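Long-range contact in TATA-box-binding protein (Methanococcus jannaschii, PDB 2Z8U), which probably binds the TATA box promoter element as a general transcription initiation factor for archaeal genes transcribed by RNA polymerase: residues I24-L37 against I84-V98. Sequence-based numbering, arbitrary orientation.
Sequences IGDNIDLEEVAMIL and IKKIIKELKDAGIDV
Glu90 OE1 and the backbone Ile36 O are joined through one water, which donates to both, at 2.9 Å to Glu90 OE1 and 3.1 Å to Ile36 O. Here the carboxylate of Glu90 also lies over the methyl Leu37 CD2, the two side chains crossing obliquely, so a polar edge closes over an apolar interior. Leu91 fills that interior. Its CD2 is met by Ile36 CD1 at 3.6 Å, by Val33 CG1 and by Leu37 CD2, while its CD1 takes Ile24 CD1 at 3.9 Å, the two side chains crossing at about a right angle. The two branches of Ile24 part: with CG1 between the backbone N and the carbonyl carbon (chi1 71°), CD1 goes to Leu91 and Ile24 CG2 slides past Ile88 CD1 at 3.8 Å. Ile24 O lies 3.2 Å from Val98 CA, a CH···O contact. Beyond Leu91, a Schellman motif with Gly95 at positive phi ends helix 77-94 and turns the chain back, bringing Ile96 CD1 to within 3.8 Å of Ile36 CD1. Ile96 also slides past Glu32 in the opposite direction. Replacing Ile36 by an alanine would probably leave Leu91 CD2 and Ile96 CD1 without the methyl that lies against both, opening a gap between the helices. At the N-terminal end of helix 30-36, Asp29 is the N-cap: its OD1 accepts from Glu32 N at 3.3 Å, met from above the carboxylate plane. Underneath, Leu37 rests on Cys52 and Ile63, and Ile84 on Leu61 and Cys71, strand residues of the antiparallel sheet. The segments 30-36 and 84-94 cross at 106°. Two helices packed on one face of the curved sheet are characteristic of a TBP half, whose helices back the convex side of the saddle, opposite the DNA-binding face.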
loop_
_atom_site.group_PDB
_atom_site.type_symbol
_atom_site.label_atom_id
_atom_site.label_comp_id
_atom_site.label_asym_id
_atom_site.label_seq_id
_atom_site.Cartn_x
_atom_site.Cartn_y
_atom_site.Cartn_z
ATOM N N ILE B 24 36.216 13.675 -11.230
ATOM C CA ILE B 24 37.534 14.312 -11.303
ATOM C C ILE B 24 38.721 13.318 -11.412
ATOM O O ILE B 24 39.874 13.726 -11.508
ATOM C CB ILE B 24 37.750 15.361 -10.125
ATOM C CG1 ILE B 24 37.920 14.670 -8.757
ATOM C CG2 ILE B 24 36.627 16.446 -10.152
ATOM C CD1 ILE B 24 38.297 15.638 -7.612
ATOM N N GLY B 25 38.426 12.024 -11.392
ATOM C CA GLY B 25 39.465 10.990 -11.405
ATOM C C GLY B 25 38.827 9.637 -11.198
ATOM O O GLY B 25 37.619 9.525 -11.312
ATOM N N ASP B 26 39.628 8.618 -10.861
ATOM C CA ASP B 26 39.196 7.201 -10.935
ATOM C C ASP B 26 39.226 6.374 -9.640
ATOM O O ASP B 26 38.483 5.381 -9.517
ATOM C CB ASP B 26 40.054 6.438 -11.970
ATOM C CG ASP B 26 39.966 7.034 -13.389
ATOM O OD1 ASP B 26 38.845 7.325 -13.889
ATOM O OD2 ASP B 26 41.045 7.174 -14.021
ATOM N N ASN B 27 40.129 6.712 -8.730
ATOM C CA ASN B 27 40.387 5.900 -7.542
ATOM C C ASN B 27 41.183 6.808 -6.617
ATOM O O ASN B 27 42.363 6.573 -6.340
ATOM C CB ASN B 27 41.155 4.610 -7.928
ATOM C CG ASN B 27 41.605 3.776 -6.726
ATOM O OD1 ASN B 27 40.957 3.740 -5.674
ATOM N ND2 ASN B 27 42.729 3.085 -6.896
ATOM N N ILE B 28 40.491 7.840 -6.151
ATOM C CA ILE B 28 41.077 8.988 -5.470
ATOM C C ILE B 28 41.382 8.626 -4.021
ATOM O O ILE B 28 40.534 8.080 -3.313
ATOM C CB ILE B 28 40.101 10.213 -5.476
ATOM C CG1 ILE B 28 39.454 10.443 -6.865
ATOM C CG2 ILE B 28 40.796 11.472 -4.906
ATOM C CD1 ILE B 28 40.051 11.571 -7.715
ATOM N N ASP B 29 42.604 8.921 -3.592
ATOM C CA ASP B 29 43.025 8.627 -2.226
ATOM C C ASP B 29 42.508 9.754 -1.350
ATOM O O ASP B 29 43.137 10.792 -1.253
ATOM C CB ASP B 29 44.560 8.512 -2.203
ATOM C CG ASP B 29 45.148 8.264 -0.827
ATOM O OD1 ASP B 29 44.474 8.398 0.224
ATOM O OD2 ASP B 29 46.346 7.900 -0.823
ATOM N N LEU B 30 41.369 9.543 -0.696
ATOM C CA LEU B 30 40.752 10.614 0.128
ATOM C C LEU B 30 41.544 11.008 1.388
ATOM O O LEU B 30 41.445 12.153 1.846
ATOM C CB LEU B 30 39.306 10.235 0.499
ATOM C CG LEU B 30 38.363 10.071 -0.708
ATOM C CD1 LEU B 30 36.981 9.684 -0.240
ATOM C CD2 LEU B 30 38.314 11.361 -1.563
ATOM N N GLU B 31 42.313 10.075 1.952
ATOM C CA GLU B 31 43.209 10.427 3.061
ATOM C C GLU B 31 44.222 11.533 2.658
ATOM O O GLU B 31 44.448 12.480 3.411
ATOM C CB GLU B 31 43.918 9.197 3.636
ATOM C CG GLU B 31 44.945 9.561 4.738
ATOM C CD GLU B 31 45.574 8.364 5.422
ATOM O OE1 GLU B 31 45.393 7.221 4.929
ATOM O OE2 GLU B 31 46.249 8.570 6.465
ATOM N N GLU B 32 44.822 11.409 1.477
ATOM C CA GLU B 32 45.738 12.425 0.971
ATOM C C GLU B 32 45.018 13.718 0.581
ATOM O O GLU B 32 45.559 14.793 0.768
ATOM C CB GLU B 32 46.549 11.887 -0.208
ATOM C CG GLU B 32 47.664 10.934 0.239
ATOM C CD GLU B 32 48.659 10.629 -0.863
ATOM O OE1 GLU B 32 48.444 11.073 -2.009
ATOM O OE2 GLU B 32 49.655 9.934 -0.572
ATOM N N VAL B 33 43.799 13.616 0.049
ATOM C CA VAL B 33 42.972 14.821 -0.227
ATOM C C VAL B 33 42.740 15.576 1.088
ATOM O O VAL B 33 42.921 16.801 1.170
ATOM C CB VAL B 33 41.631 14.440 -0.926
ATOM C CG1 VAL B 33 40.731 15.649 -1.124
ATOM C CG2 VAL B 33 41.896 13.778 -2.274
ATOM N N ALA B 34 42.398 14.848 2.148
ATOM C CA ALA B 34 42.200 15.492 3.447
ATOM C C ALA B 34 43.471 16.138 4.006
ATOM O O ALA B 34 43.400 17.131 4.743
ATOM C CB ALA B 34 41.603 14.503 4.443
ATOM N N MET B 35 44.636 15.594 3.650
ATOM C CA MET B 35 45.908 16.206 4.051
ATOM C C MET B 35 46.155 17.575 3.421
ATOM O O MET B 35 46.917 18.372 3.951
ATOM C CB MET B 35 47.084 15.306 3.703
ATOM C CG MET B 35 47.155 14.064 4.542
ATOM S SD MET B 35 48.551 13.083 3.998
ATOM C CE MET B 35 48.517 11.762 5.150
ATOM N N ILE B 36 45.533 17.853 2.294
ATOM C CA ILE B 36 45.860 19.119 1.643
ATOM C C ILE B 36 44.720 20.115 1.555
ATOM O O ILE B 36 44.967 21.321 1.579
ATOM C CB ILE B 36 46.536 18.924 0.273
ATOM C CG1 ILE B 36 45.637 18.114 -0.643
ATOM C CG2 ILE B 36 47.967 18.329 0.453
ATOM C CD1 ILE B 36 46.151 17.926 -2.044
ATOM N N LEU B 37 43.486 19.644 1.449
ATOM C CA LEU B 37 42.364 20.581 1.468
ATOM C C LEU B 37 42.123 21.125 2.865
ATOM O O LEU B 37 41.940 20.364 3.810
ATOM C CB LEU B 37 41.083 19.952 0.936
ATOM C CG LEU B 37 41.106 19.436 -0.497
ATOM C CD1 LEU B 37 39.695 19.008 -0.885
ATOM C CD2 LEU B 37 41.649 20.486 -1.461
ATOM N N ILE B 84 35.476 24.091 -8.483
ATOM C CA ILE B 84 35.951 22.710 -8.696
ATOM C C ILE B 84 37.361 22.726 -9.299
ATOM O O ILE B 84 38.245 22.021 -8.826
ATOM C CB ILE B 84 34.959 21.862 -9.545
ATOM C CG1 ILE B 84 33.696 21.573 -8.726
ATOM C CG2 ILE B 84 35.629 20.499 -9.990
ATOM C CD1 ILE B 84 32.429 21.118 -9.564
ATOM N N LYS B 85 37.596 23.560 -10.311
ATOM C CA LYS B 85 38.932 23.600 -10.903
ATOM C C LYS B 85 40.051 24.066 -9.926
ATOM O O LYS B 85 41.200 23.675 -10.056
ATOM C CB LYS B 85 38.933 24.345 -12.238
ATOM C CG LYS B 85 38.395 23.461 -13.392
ATOM C CD LYS B 85 37.877 24.247 -14.583
ATOM C CE LYS B 85 37.659 23.316 -15.833
ATOM N NZ LYS B 85 36.537 22.246 -15.773
ATOM N N LYS B 86 39.689 24.898 -8.954
ATOM C CA LYS B 86 40.633 25.361 -7.930
ATOM C C LYS B 86 41.062 24.208 -7.044
ATOM O O LYS B 86 42.261 24.037 -6.724
ATOM C CB LYS B 86 39.969 26.447 -7.082
ATOM C CG LYS B 86 39.992 27.821 -7.746
ATOM C CD LYS B 86 39.364 28.902 -6.872
ATOM C CE LYS B 86 39.189 30.204 -7.674
ATOM N NZ LYS B 86 38.542 31.256 -6.837
ATOM N N ILE B 87 40.069 23.406 -6.651
ATOM C CA ILE B 87 40.321 22.171 -5.881
ATOM C C ILE B 87 41.165 21.180 -6.689
ATOM O O ILE B 87 42.123 20.606 -6.146
ATOM C CB ILE B 87 38.986 21.543 -5.401
ATOM C CG1 ILE B 87 38.218 22.544 -4.501
ATOM C CG2 ILE B 87 39.198 20.171 -4.751
ATOM C CD1 ILE B 87 38.799 22.770 -3.113
ATOM N N ILE B 88 40.799 20.967 -7.964
ATOM C CA ILE B 88 41.565 20.103 -8.887
ATOM C C ILE B 88 43.054 20.513 -8.957
ATOM O O ILE B 88 43.957 19.676 -8.851
ATOM C CB ILE B 88 40.896 20.080 -10.316
ATOM C CG1 ILE B 88 39.571 19.297 -10.242
ATOM C CG2 ILE B 88 41.861 19.522 -11.399
ATOM C CD1 ILE B 88 38.784 19.255 -11.541
ATOM N N LYS B 89 43.295 21.808 -9.127
ATOM C CA LYS B 89 44.673 22.322 -9.149
ATOM C C LYS B 89 45.432 21.949 -7.877
ATOM O O LYS B 89 46.580 21.537 -7.948
ATOM C CB LYS B 89 44.689 23.823 -9.349
ATOM C CG LYS B 89 46.079 24.435 -9.317
ATOM C CD LYS B 89 46.001 25.894 -9.733
ATOM C CE LYS B 89 47.392 26.493 -9.877
ATOM N NZ LYS B 89 48.264 26.267 -8.698
ATOM N N GLU B 90 44.813 22.107 -6.709
ATOM C CA GLU B 90 45.499 21.722 -5.466
ATOM C C GLU B 90 45.857 20.255 -5.452
ATOM O O GLU B 90 46.982 19.885 -5.118
ATOM C CB GLU B 90 44.643 22.010 -4.242
ATOM C CG GLU B 90 44.433 23.466 -3.946
ATOM C CD GLU B 90 43.568 23.593 -2.722
ATOM O OE1 GLU B 90 44.053 23.262 -1.621
ATOM O OE2 GLU B 90 42.407 23.988 -2.859
ATOM N N LEU B 91 44.894 19.409 -5.814
ATOM C CA LEU B 91 45.147 17.958 -5.860
ATOM C C LEU B 91 46.208 17.608 -6.902
ATOM O O LEU B 91 47.121 16.818 -6.618
ATOM C CB LEU B 91 43.842 17.159 -6.088
ATOM C CG LEU B 91 42.631 17.486 -5.189
ATOM C CD1 LEU B 91 41.502 16.481 -5.510
ATOM C CD2 LEU B 91 42.921 17.537 -3.695
ATOM N N LYS B 92 46.129 18.218 -8.089
ATOM C CA LYS B 92 47.169 18.029 -9.104
ATOM C C LYS B 92 48.545 18.459 -8.573
ATOM O O LYS B 92 49.525 17.741 -8.738
ATOM C CB LYS B 92 46.848 18.777 -10.415
ATOM C CG LYS B 92 48.038 18.845 -11.378
ATOM C CD LYS B 92 47.688 19.501 -12.719
ATOM C CE LYS B 92 48.921 19.533 -13.643
ATOM N NZ LYS B 92 48.803 20.598 -14.685
ATOM N N ASP B 93 48.599 19.634 -7.944
ATOM C CA ASP B 93 49.840 20.161 -7.376
ATOM C C ASP B 93 50.390 19.203 -6.320
ATOM O O ASP B 93 51.608 19.002 -6.221
ATOM C CB ASP B 93 49.599 21.550 -6.776
ATOM C CG ASP B 93 49.526 22.636 -7.824
ATOM O OD1 ASP B 93 49.808 22.339 -9.010
ATOM O OD2 ASP B 93 49.157 23.782 -7.469
ATOM N N ALA B 94 49.480 18.608 -5.544
ATOM C CA ALA B 94 49.832 17.621 -4.528
ATOM C C ALA B 94 50.328 16.288 -5.085
ATOM O O ALA B 94 50.862 15.481 -4.340
ATOM C CB ALA B 94 48.675 17.385 -3.569
ATOM N N GLY B 95 50.199 16.086 -6.390
ATOM C CA GLY B 95 50.637 14.844 -7.009
ATOM C C GLY B 95 49.518 13.810 -7.056
ATOM O O GLY B 95 49.769 12.631 -7.302
ATOM N N ILE B 96 48.288 14.249 -6.804
ATOM C CA ILE B 96 47.132 13.353 -6.870
ATOM C C ILE B 96 46.601 13.346 -8.282
ATOM O O ILE B 96 46.378 14.402 -8.889
ATOM C CB ILE B 96 46.015 13.727 -5.846
ATOM C CG1 ILE B 96 46.497 13.436 -4.423
ATOM C CG2 ILE B 96 44.760 12.905 -6.119
ATOM C CD1 ILE B 96 45.996 14.390 -3.334
ATOM N N ASP B 97 46.416 12.150 -8.817
ATOM C CA ASP B 97 46.016 11.998 -10.188
ATOM C C ASP B 97 44.561 12.440 -10.405
ATOM O O ASP B 97 43.648 11.798 -9.892
ATOM C CB ASP B 97 46.167 10.551 -10.620
ATOM C CG ASP B 97 45.986 10.384 -12.101
ATOM O OD1 ASP B 97 46.287 11.346 -12.840
ATOM O OD2 ASP B 97 45.531 9.303 -12.535
ATOM N N VAL B 98 44.375 13.518 -11.171
ATOM C CA VAL B 98 43.037 14.097 -11.444
ATOM C C VAL B 98 42.845 14.470 -12.906
ATOM O O VAL B 98 43.808 14.673 -13.640
ATOM C CB VAL B 98 42.687 15.317 -10.512
ATOM C CG1 VAL B 98 42.478 14.876 -9.077
ATOM C CG2 VAL B 98 43.748 16.385 -10.585
HETATM O O HOH W 1 43.944 24.213 1.152
#